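PA1221 (Pseudomonas aeruginosa, PDB 4DG8) belongs to the ANL superfamily of AMP-binding enzymes, carries a phosphopantetheine attachment region toward its C-terminus, and is modelled here with adenosine monophosphate. Local coordinates at residues G243-R246 against Q247-E251; I363-G367 against A368-Q372; Y406-Q409 against G410-R413. One frame throughout, in Å; residues are numbered along the deposited sequence.

Interaction 1 (G243-R246 against Q247-E251)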
ATOM      1  N   GLY A 243      11.268  20.134   2.414  1.00 28.53           N
ATOM      2  CA  GLY A 243      10.571  21.396   2.274  1.00 27.72           C
ATOM      3  C   GLY A 243       9.069  21.200   2.184  1.00 25.50           C
ATOM      4  O   GLY A 243       8.306  21.834   2.921  1.00 32.07           O
ATOM      5  N   VAL A 244       8.642  20.313   1.290  1.00 25.29           N
ATOM      6  CA  VAL A 244       7.215  20.023   1.120  1.00 27.90           C
ATOM      7  C   VAL A 244       6.592  19.477   2.416  1.00 25.23           C
ATOM      8  O   VAL A 244       5.495  19.878   2.794  1.00 23.66           O
ATOM      9  CB  VAL A 244       6.944  19.060  -0.074  1.00 29.07           C
ATOM     10  CG1 VAL A 244       5.492  18.615  -0.102  1.00 26.04           C
ATOM     11  CG2 VAL A 244       7.334  19.715  -1.412  1.00 34.01           C
ATOM     12  N   LEU A 245       7.291  18.577   3.102  1.00 27.01           N
ATOM     13  CA  LEU A 245       6.789  18.063   4.381  1.00 25.01           C
ATOM     14  C   LEU A 245       6.652  19.191   5.404  1.00 28.44           C
ATOM     15  O   LEU A 245       5.621  19.311   6.090  1.00 23.03           O
ATOM     16  CB  LEU A 245       7.700  16.960   4.947  1.00 22.22           C
ATOM     17  CG  LEU A 245       7.187  16.354   6.261  1.00 21.19           C
ATOM     18  CD1 LEU A 245       5.728  15.887   6.109  1.00 13.82           C
ATOM     19  CD2 LEU A 245       8.101  15.204   6.790  1.00 13.54           C
ATOM     20  N   ARG A 246       7.702  20.003   5.508  1.00 25.95           N
ATOM     21  CA  ARG A 246       7.700  21.158   6.402  1.00 28.95           C
ATOM     22  C   ARG A 246       6.502  22.072   6.129  1.00 28.15           C
ATOM     23  O   ARG A 246       5.891  22.601   7.057  1.00 27.01           O
ATOM     24  CB  ARG A 246       8.996  21.956   6.263  1.00 26.44           C
ATOM     25  CG  ARG A 246      10.153  21.479   7.139  1.00 26.01           C
ATOM     26  CD  ARG A 246      11.381  22.378   6.890  1.00 36.19           C
ATOM     27  NE  ARG A 246      12.587  21.904   7.564  1.00 27.92           N
ATOM     28  CZ  ARG A 246      12.964  22.269   8.785  1.00 33.78           C
ATOM     29  NH1 ARG A 246      12.224  23.114   9.485  1.00 35.50           N
ATOM     30  NH2 ARG A 246      14.081  21.783   9.317  1.00 40.34           N
ATOM     31  N   GLN A 247       6.163  22.252   4.854  1.00 26.69           N
ATOM     32  CA  GLN A 247       5.030  23.100   4.481  1.00 26.88           C
ATOM     33  C   GLN A 247       3.722  22.461   4.894  1.00 26.41           C
ATOM     34  O   GLN A 247       2.823  23.119   5.422  1.00 32.63           O
ATOM     35  CB  GLN A 247       4.978  23.282   2.978  1.00 23.63           C
ATOM     36  CG  GLN A 247       5.331  24.665   2.518  1.00 39.11           C
ATOM     37  CD  GLN A 247       5.150  24.808   1.025  1.00 39.07           C
ATOM     38  OE1 GLN A 247       5.812  24.121   0.244  1.00 38.93           O
ATOM     39  NE2 GLN A 247       4.220  25.665   0.620  1.00 31.32           N
ATOM     40  N   LEU A 248       3.622  21.170   4.627  1.00 21.59           N
ATOM     41  CA  LEU A 248       2.395  20.437   4.896  1.00 26.72           C
ATOM     42  C   LEU A 248       2.094  20.380   6.396  1.00 27.04           C
ATOM     43  O   LEU A 248       0.936  20.432   6.797  1.00 28.07           O
ATOM     44  CB  LEU A 248       2.460  19.039   4.273  1.00 27.35           C
ATOM     45  CG  LEU A 248       2.378  19.050   2.736  1.00 32.63           C
ATOM     46  CD1 LEU A 248       2.717  17.695   2.110  1.00 24.21           C
ATOM     47  CD2 LEU A 248       1.007  19.572   2.283  1.00 25.74           C
ATOM     48  N   ILE A 249       3.136  20.274   7.219  1.00 20.68           N
ATOM     49  CA  ILE A 249       2.956  20.341   8.665  1.00 21.86           C
ATOM     50  C   ILE A 249       2.667  21.780   9.119  1.00 25.80           C
ATOM     51  O   ILE A 249       1.682  22.045   9.795  1.00 24.79           O
ATOM     52  CB  ILE A 249       4.196  19.809   9.409  1.00 28.28           C
ATOM     53  CG1 ILE A 249       4.381  18.315   9.128  1.00 27.25           C
ATOM     54  CG2 ILE A 249       4.095  20.123  10.905  1.00 23.80           C
ATOM     55  CD1 ILE A 249       5.734  17.761   9.558  1.00 30.88           C
ATOM     56  N   GLY A 250       3.519  22.710   8.708  1.00 23.83           N
ATOM     57  CA  GLY A 250       3.439  24.080   9.187  1.00 25.36           C
ATOM     58  C   GLY A 250       2.269  24.878   8.634  1.00 27.69           C
ATOM     59  O   GLY A 250       1.614  25.613   9.371  1.00 30.06           O
ATOM     60  N   GLU A 251       2.020  24.765   7.333  1.00 24.58           N
ATOM     61  CA  GLU A 251       0.915  25.503   6.723  1.00 25.46           C
ATOM     62  C   GLU A 251      -0.428  24.811   6.859  1.00 23.12           C
ATOM     63  O   GLU A 251      -1.464  25.460   6.968  1.00 27.67           O
ATOM     64  CB  GLU A 251       1.204  25.808   5.253  1.00 28.09           C
ATOM     65  CG  GLU A 251       2.413  26.700   5.076  1.00 42.21           C
ATOM     66  CD  GLU A 251       2.805  26.878   3.626  1.00 50.88           C
ATOM     67  OE1 GLU A 251       1.951  26.632   2.741  1.00 54.92           O
ATOM     68  OE2 GLU A 251       3.970  27.265   3.379  1.00 51.97           O
TER
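Val244 and Leu248 lie side by side one turn apart on helix 242-250, their side chains pointing the same way, and CD1 of Leu248 comes to 3.7 Å from CG1 of Val244. The valine presents this branch because CG1 stands opposite the backbone N (chi1 172°), beside its own carbonyl. Leu245 makes a second pair, also four residues apart: CG of Leu245 is 3.9 Å from CD1 of Ile249, the two side chains crossing at a slant. Leu245 and Leu248, both buried, carry this side of the helix onto Leu208 of strand 206-209, and this is the close-packed part of the contact. Beneath the side chains run the backbone bonds of an alpha helix, such as Leu248 N to Val244 O at 2.9 Å and Ile249 N to Leu245 O at 2.9 Å.

The remaining surface is looser and polar. Arg246 is exposed, with its chain extended from CG to NE, and its strongest partner is the carboxylate of Asp271, with which NE forms a salt bridge. One turn along the chain from its own position, the amide of Gln247 reaches Glu251: NE2 of Gln247 donates to OE2 of Glu251 at 3.2 Å, on the syn side but 32° out of the carboxylate plane, while its bond to OE1 of the same group is weak.

The helix is thus amphipathic. Its aliphatic pairs make a continuous apolar flank, which Leu245 and Leu248 set on Leu208, whereas the polar side is held by a salt bridge to Asp271 and by a neutral amide-carboxylate bond.

Interaction 2 (I363-G367 against A368-Q372); sequences IVAFG and AGLAQ
Leu370 folds back over the end of strand 361-367, and its side chain touches mainly backbone. CG of Leu370 lies 3.4 Å from the carbonyl O of Gly367, and CD2 is 3.5 Å from the O of Ala365. With CG opposite its own carbonyl carbon (chi1 -59°), the isobutyl group is carried back along the strand, where CD2 also meets the methyl of Ala365, 4.3 Å from CB.

This reversal is a type I beta turn from Gly367 to Leu370. Its closing bond runs from Leu370 N to Gly367 O at 3.2 Å; it is nearly straight at the hydrogen (169°), yet the donor stands 47° out of the carbonyl plane. Gly367 enters the turn with a positive phi, at backbone angles where a beta carbon would jam against the preceding carbonyl. A water ties the two limbs together, accepting from Gly369 N at 2.8 Å and lying 2.9 Å from Phe366 O, to which it can donate.

Farther out, the strand is fixed by its neighbours in the antiparallel sheet: Ala365 has backbone bonds with Tyr398, and Phe366 with Ala343. Leu370 also packs on Tyr398 and Asn314, while the ring of Phe366 meets that of Tyr390. The O of Gly369 is bonded to Thr315, and the O of Ala371 to Arg396.

In this largely buried turn, the closing bond serves Leu370 N and Gly367 O, the water serves Gly369 N and lies within bonding distance of Phe366 O, and side chains from elsewhere in the chain serve the O atoms of Gly369 and Ala371. Leu370 covers the carbonyls of Ala365 and Gly367, while Gly367 O still accepts the turn bond.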
ATOM      1  N   ILE A 363       5.639 -16.219   9.377  1.00 28.40           N
ATOM      2  CA  ILE A 363       4.502 -15.473   9.898  1.00 32.35           C
ATOM      3  C   ILE A 363       3.220 -15.892   9.185  1.00 32.71           C
ATOM      4  O   ILE A 363       3.168 -15.949   7.955  1.00 33.80           O
ATOM      5  CB  ILE A 363       4.693 -13.957   9.734  1.00 25.45           C
ATOM      6  CG1 ILE A 363       5.893 -13.460  10.538  1.00 26.18           C
ATOM      7  CG2 ILE A 363       3.452 -13.200  10.193  1.00 19.78           C
ATOM      8  CD1 ILE A 363       6.190 -11.966  10.273  1.00 28.74           C
ATOM      9  N   VAL A 364       2.197 -16.205   9.972  1.00 29.10           N
ATOM     10  CA  VAL A 364       0.881 -16.555   9.458  1.00 27.71           C
ATOM     11  C   VAL A 364      -0.153 -15.644  10.104  1.00 31.27           C
ATOM     12  O   VAL A 364      -0.163 -15.479  11.320  1.00 28.67           O
ATOM     13  CB  VAL A 364       0.525 -18.014   9.808  1.00 29.51           C
ATOM     14  CG1 VAL A 364      -0.879 -18.341   9.337  1.00 33.17           C
ATOM     15  CG2 VAL A 364       1.564 -18.971   9.209  1.00 33.47           C
ATOM     16  N   ALA A 365      -1.020 -15.056   9.289  1.00 33.21           N
ATOM     17  CA  ALA A 365      -1.953 -14.049   9.766  1.00 26.54           C
ATOM     18  C   ALA A 365      -3.379 -14.560   9.702  1.00 28.73           C
ATOM     19  O   ALA A 365      -3.758 -15.259   8.766  1.00 31.45           O
ATOM     20  CB  ALA A 365      -1.822 -12.768   8.942  1.00 24.14           C
ATOM     21  N   PHE A 366      -4.161 -14.191  10.703  1.00 28.02           N
ATOM     22  CA  PHE A 366      -5.569 -14.543  10.791  1.00 27.48           C
ATOM     23  C   PHE A 366      -6.355 -13.273  11.026  1.00 22.63           C
ATOM     24  O   PHE A 366      -5.812 -12.261  11.500  1.00 31.93           O
ATOM     25  CB  PHE A 366      -5.835 -15.428  12.022  1.00 26.43           C
ATOM     26  CG  PHE A 366      -5.061 -16.706  12.057  1.00 28.95           C
ATOM     27  CD1 PHE A 366      -5.644 -17.891  11.641  1.00 32.68           C
ATOM     28  CD2 PHE A 366      -3.769 -16.741  12.573  1.00 29.43           C
ATOM     29  CE1 PHE A 366      -4.941 -19.095  11.694  1.00 25.03           C
ATOM     30  CE2 PHE A 366      -3.058 -17.932  12.638  1.00 30.31           C
ATOM     31  CZ  PHE A 366      -3.641 -19.117  12.195  1.00 23.96           C
ATOM     32  N   GLY A 367      -7.659 -13.359  10.806  1.00 30.13           N
ATOM     33  CA  GLY A 367      -8.532 -12.292  11.247  1.00 26.89           C
ATOM     34  C   GLY A 367      -9.165 -11.397  10.210  1.00 26.85           C
ATOM     35  O   GLY A 367      -9.274 -11.727   9.014  1.00 23.57           O
ATOM     36  N   ALA A 368      -9.659 -10.276  10.708  1.00 23.32           N
ATOM     37  CA  ALA A 368     -10.585  -9.437   9.957  1.00 21.05           C
ATOM     38  C   ALA A 368      -9.890  -8.636   8.852  1.00 20.57           C
ATOM     39  O   ALA A 368     -10.552  -7.994   8.031  1.00 21.79           O
ATOM     40  CB  ALA A 368     -11.330  -8.528  10.929  1.00 17.29           C
ATOM     41  N   GLY A 369      -8.553  -8.662   8.849  1.00 24.19           N
ATOM     42  CA  GLY A 369      -7.765  -8.021   7.805  1.00 16.36           C
ATOM     43  C   GLY A 369      -7.559  -8.849   6.540  1.00 22.71           C
ATOM     44  O   GLY A 369      -7.130  -8.303   5.523  1.00 23.90           O
ATOM     45  N   LEU A 370      -7.867 -10.154   6.586  1.00 20.22           N
ATOM     46  CA  LEU A 370      -7.611 -11.032   5.441  1.00 25.57           C
ATOM     47  C   LEU A 370      -8.421 -10.610   4.215  1.00 24.57           C
ATOM     48  O   LEU A 370      -9.626 -10.358   4.293  1.00 27.91           O
ATOM     49  CB  LEU A 370      -7.875 -12.519   5.764  1.00 23.04           C
ATOM     50  CG  LEU A 370      -7.088 -13.176   6.910  1.00 30.89           C
ATOM     51  CD1 LEU A 370      -7.450 -14.644   7.049  1.00 30.16           C
ATOM     52  CD2 LEU A 370      -5.570 -12.995   6.748  1.00 20.89           C
ATOM     53  N   ALA A 371      -7.750 -10.520   3.078  1.00 19.54           N
ATOM     54  CA  ALA A 371      -8.440 -10.154   1.853  1.00 21.32           C
ATOM     55  C   ALA A 371      -9.390 -11.289   1.485  1.00 19.58           C
ATOM     56  O   ALA A 371      -9.238 -12.422   1.957  1.00 20.11           O
ATOM     57  CB  ALA A 371      -7.441  -9.884   0.721  1.00 25.76           C
ATOM     58  N   GLN A 372     -10.404 -10.974   0.688  1.00 16.85           N
ATOM     59  CA  GLN A 372     -11.284 -12.009   0.163  1.00 24.67           C
ATOM     60  C   GLN A 372     -10.447 -13.009  -0.632  1.00 31.71           C
ATOM     61  O   GLN A 372     -10.710 -14.221  -0.607  1.00 27.93           O
ATOM     62  CB  GLN A 372     -12.368 -11.382  -0.713  1.00 22.80           C
ATOM     63  CG  GLN A 372     -13.286 -12.393  -1.388  1.00 29.59           C
ATOM     64  CD  GLN A 372     -14.100 -11.780  -2.511  1.00 39.15           C
ATOM     65  OE1 GLN A 372     -13.579 -11.500  -3.596  1.00 37.42           O
ATOM     66  NE2 GLN A 372     -15.390 -11.565  -2.256  1.00 36.73           N
TER
HETATM   67  O   HOH W   1      -6.386  -9.782  10.137  1.00 30.36           O

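Interaction 3 (Y406-Q409 against G410-R413)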
ATOM      1  N   TYR A 406      10.522 -14.598  17.567  1.00 31.38           N
ATOM      2  CA  TYR A 406      10.136 -13.848  18.759  1.00 35.27           C
ATOM      3  C   TYR A 406      11.376 -13.464  19.546  1.00 33.61           C
ATOM      4  O   TYR A 406      12.356 -14.212  19.566  1.00 35.90           O
ATOM      5  CB  TYR A 406       9.239 -14.686  19.673  1.00 35.18           C
ATOM      6  CG  TYR A 406       7.875 -15.007  19.110  1.00 38.17           C
ATOM      7  CD1 TYR A 406       6.915 -14.014  18.945  1.00 38.70           C
ATOM      8  CD2 TYR A 406       7.538 -16.309  18.764  1.00 38.47           C
ATOM      9  CE1 TYR A 406       5.658 -14.310  18.442  1.00 37.84           C
ATOM     10  CE2 TYR A 406       6.292 -16.614  18.260  1.00 43.56           C
ATOM     11  CZ  TYR A 406       5.349 -15.613  18.098  1.00 42.27           C
ATOM     12  OH  TYR A 406       4.094 -15.927  17.603  1.00 32.68           O
ATOM     13  N   ASP A 407      11.333 -12.309  20.204  1.00 40.56           N
ATOM     14  CA  ASP A 407      12.328 -12.000  21.236  1.00 40.46           C
ATOM     15  C   ASP A 407      11.795 -12.422  22.601  1.00 47.67           C
ATOM     16  O   ASP A 407      10.694 -12.985  22.698  1.00 50.51           O
ATOM     17  CB  ASP A 407      12.729 -10.520  21.239  1.00 27.17           C
ATOM     18  CG  ASP A 407      11.569  -9.583  21.561  1.00 38.42           C
ATOM     19  OD1 ASP A 407      10.554 -10.037  22.149  1.00 34.92           O
ATOM     20  OD2 ASP A 407      11.681  -8.380  21.217  1.00 38.53           O
ATOM     21  N   GLU A 408      12.565 -12.144  23.649  1.00 45.85           N
ATOM     22  CA  GLU A 408      12.189 -12.542  25.008  1.00 54.30           C
ATOM     23  C   GLU A 408      10.898 -11.877  25.493  1.00 53.31           C
ATOM     24  O   GLU A 408      10.307 -12.315  26.476  1.00 58.14           O
ATOM     25  CB  GLU A 408      13.330 -12.273  25.998  1.00 55.22           C
ATOM     26  CG  GLU A 408      13.636 -10.783  26.233  1.00 68.60           C
ATOM     27  CD  GLU A 408      14.291 -10.091  25.035  1.00 72.83           C
ATOM     28  OE1 GLU A 408      15.185 -10.700  24.405  1.00 78.95           O
ATOM     29  OE2 GLU A 408      13.915  -8.934  24.731  1.00 63.88           O
ATOM     30  N   GLN A 409      10.463 -10.819  24.811  1.00 51.02           N
ATOM     31  CA  GLN A 409       9.224 -10.127  25.176  1.00 48.94           C
ATOM     32  C   GLN A 409       7.994 -10.580  24.393  1.00 46.44           C
ATOM     33  O   GLN A 409       6.924  -9.980  24.506  1.00 46.63           O
ATOM     34  CB  GLN A 409       9.380  -8.614  25.042  1.00 49.46           C
ATOM     35  CG  GLN A 409      10.319  -8.008  26.052  1.00 51.59           C
ATOM     36  CD  GLN A 409      10.508  -6.525  25.837  1.00 55.34           C
ATOM     37  OE1 GLN A 409       9.561  -5.744  25.937  1.00 60.60           O
ATOM     38  NE2 GLN A 409      11.735  -6.128  25.524  1.00 55.06           N
ATOM     39  N   GLY A 410       8.144 -11.612  23.573  1.00 45.60           N
ATOM     40  CA  GLY A 410       7.032 -12.050  22.742  1.00 41.58           C
ATOM     41  C   GLY A 410       6.722 -11.073  21.619  1.00 41.57           C
ATOM     42  O   GLY A 410       5.608 -11.054  21.090  1.00 36.93           O
ATOM     43  N   ARG A 411       7.704 -10.245  21.262  1.00 37.87           N
ATOM     44  CA  ARG A 411       7.573  -9.358  20.106  1.00 36.94           C
ATOM     45  C   ARG A 411       8.192 -10.035  18.891  1.00 30.70           C
ATOM     46  O   ARG A 411       9.171 -10.769  19.018  1.00 35.79           O
ATOM     47  CB  ARG A 411       8.276  -8.019  20.352  1.00 30.97           C
ATOM     48  CG  ARG A 411       7.887  -7.320  21.632  1.00 33.71           C
ATOM     49  CD  ARG A 411       8.729  -6.061  21.838  1.00 37.46           C
ATOM     50  NE  ARG A 411      10.165  -6.343  21.943  1.00 28.36           N
ATOM     51  CZ  ARG A 411      11.076  -5.432  22.286  1.00 29.40           C
ATOM     52  NH1 ARG A 411      10.703  -4.188  22.570  1.00 25.54           N
ATOM     53  NH2 ARG A 411      12.358  -5.763  22.360  1.00 31.16           N
ATOM     54  N   LEU A 412       7.625  -9.802  17.713  1.00 33.51           N
ATOM     55  CA  LEU A 412       8.204 -10.370  16.500  1.00 26.11           C
ATOM     56  C   LEU A 412       9.376  -9.544  15.971  1.00 21.16           C
ATOM     57  O   LEU A 412       9.359  -8.311  15.990  1.00 26.52           O
ATOM     58  CB  LEU A 412       7.144 -10.571  15.414  1.00 30.67           C
ATOM     59  CG  LEU A 412       6.192 -11.752  15.641  1.00 37.47           C
ATOM     60  CD1 LEU A 412       5.012 -11.667  14.690  1.00 33.65           C
ATOM     61  CD2 LEU A 412       6.911 -13.088  15.487  1.00 27.31           C
ATOM     62  N   ARG A 413      10.398 -10.256  15.512  1.00 35.77           N
ATOM     63  CA  ARG A 413      11.600  -9.664  14.951  1.00 32.14           C
ATOM     64  C   ARG A 413      11.737 -10.165  13.507  1.00 33.97           C
ATOM     65  O   ARG A 413      11.934 -11.363  13.275  1.00 32.38           O
ATOM     66  CB  ARG A 413      12.796 -10.087  15.799  1.00 31.08           C
ATOM     67  CG  ARG A 413      12.555  -9.852  17.297  1.00 39.02           C
ATOM     68  CD  ARG A 413      12.462  -8.350  17.618  1.00 24.60           C
ATOM     69  NE  ARG A 413      13.781  -7.748  17.495  1.00 28.55           N
ATOM     70  CZ  ARG A 413      14.627  -7.564  18.508  1.00 34.63           C
ATOM     71  NH1 ARG A 413      14.294  -7.901  19.755  1.00 35.80           N
ATOM     72  NH2 ARG A 413      15.812  -7.038  18.268  1.00 32.89           N
TER
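Tyr406 and Gly410, with Arg411 and Asp407 close behind, carry this hairpin end. The tyrosine ring lies beside Leu412, its non-hydrogen-bonded antiparallel partner, whose CD2 sits over one ring face, 3.8 Å from the centroid, in a CH-pi contact. Gly410 N bonds back to Asp407 O, closing a type I turn, and the left-handed backbone of Gly410 lets the chain turn back into strand 412-416.

Asp407 turns its carboxylate into the loop, CG held between backbone N and carbonyl carbon (chi1 63°). Its OD1 accepts from Gln409 N at 2.8 Å and from Arg411 N at 3.0 Å, which approach from opposite faces of the carboxylate. OD2 gathers the charged donors. Arg411 grips it side-on through NE, at 2.6 Å on the syn lone pair, and NH2, at 2.9 Å, whereas NH1 of Arg413 takes the anti lone pair at 3.0 Å. The amide of Gln409 stacks over one face of the Arg411 guanidinium. Asp327 pairs with Arg411, and Asp332 with Arg413, so the network probably stabilises the ionised carboxylate.

An Asx turn at Asp407 within a type I turn, linking strands 393-406 and 412-416, marks this as a beta hairpin whose aspartate organises the loop.

Overall arrangement
The three contacts follow one another along the chain, from interaction 1 through interaction 2 to interaction 3. Interaction 1, within helix 242-250, stands apart: its centre is about 36 Å from the centre of each of the others, and it lies across the chain's centre from interaction 2. Interactions 2 and 3 have centres about 20 Å apart and approach to about 5 Å at their nearest atoms without touching. They share one antiparallel sheet, in which strand 361-367 pairs with 393-406, and 393-406 with 412-416. The side chains of Ala365 and Leu412 are each about 10 Å from the bound adenosine monophosphate, so both contacts lie in the part of the fold near the nucleotide, without touching it, whereas interaction 1 belongs to a separate helix-on-sheet layer.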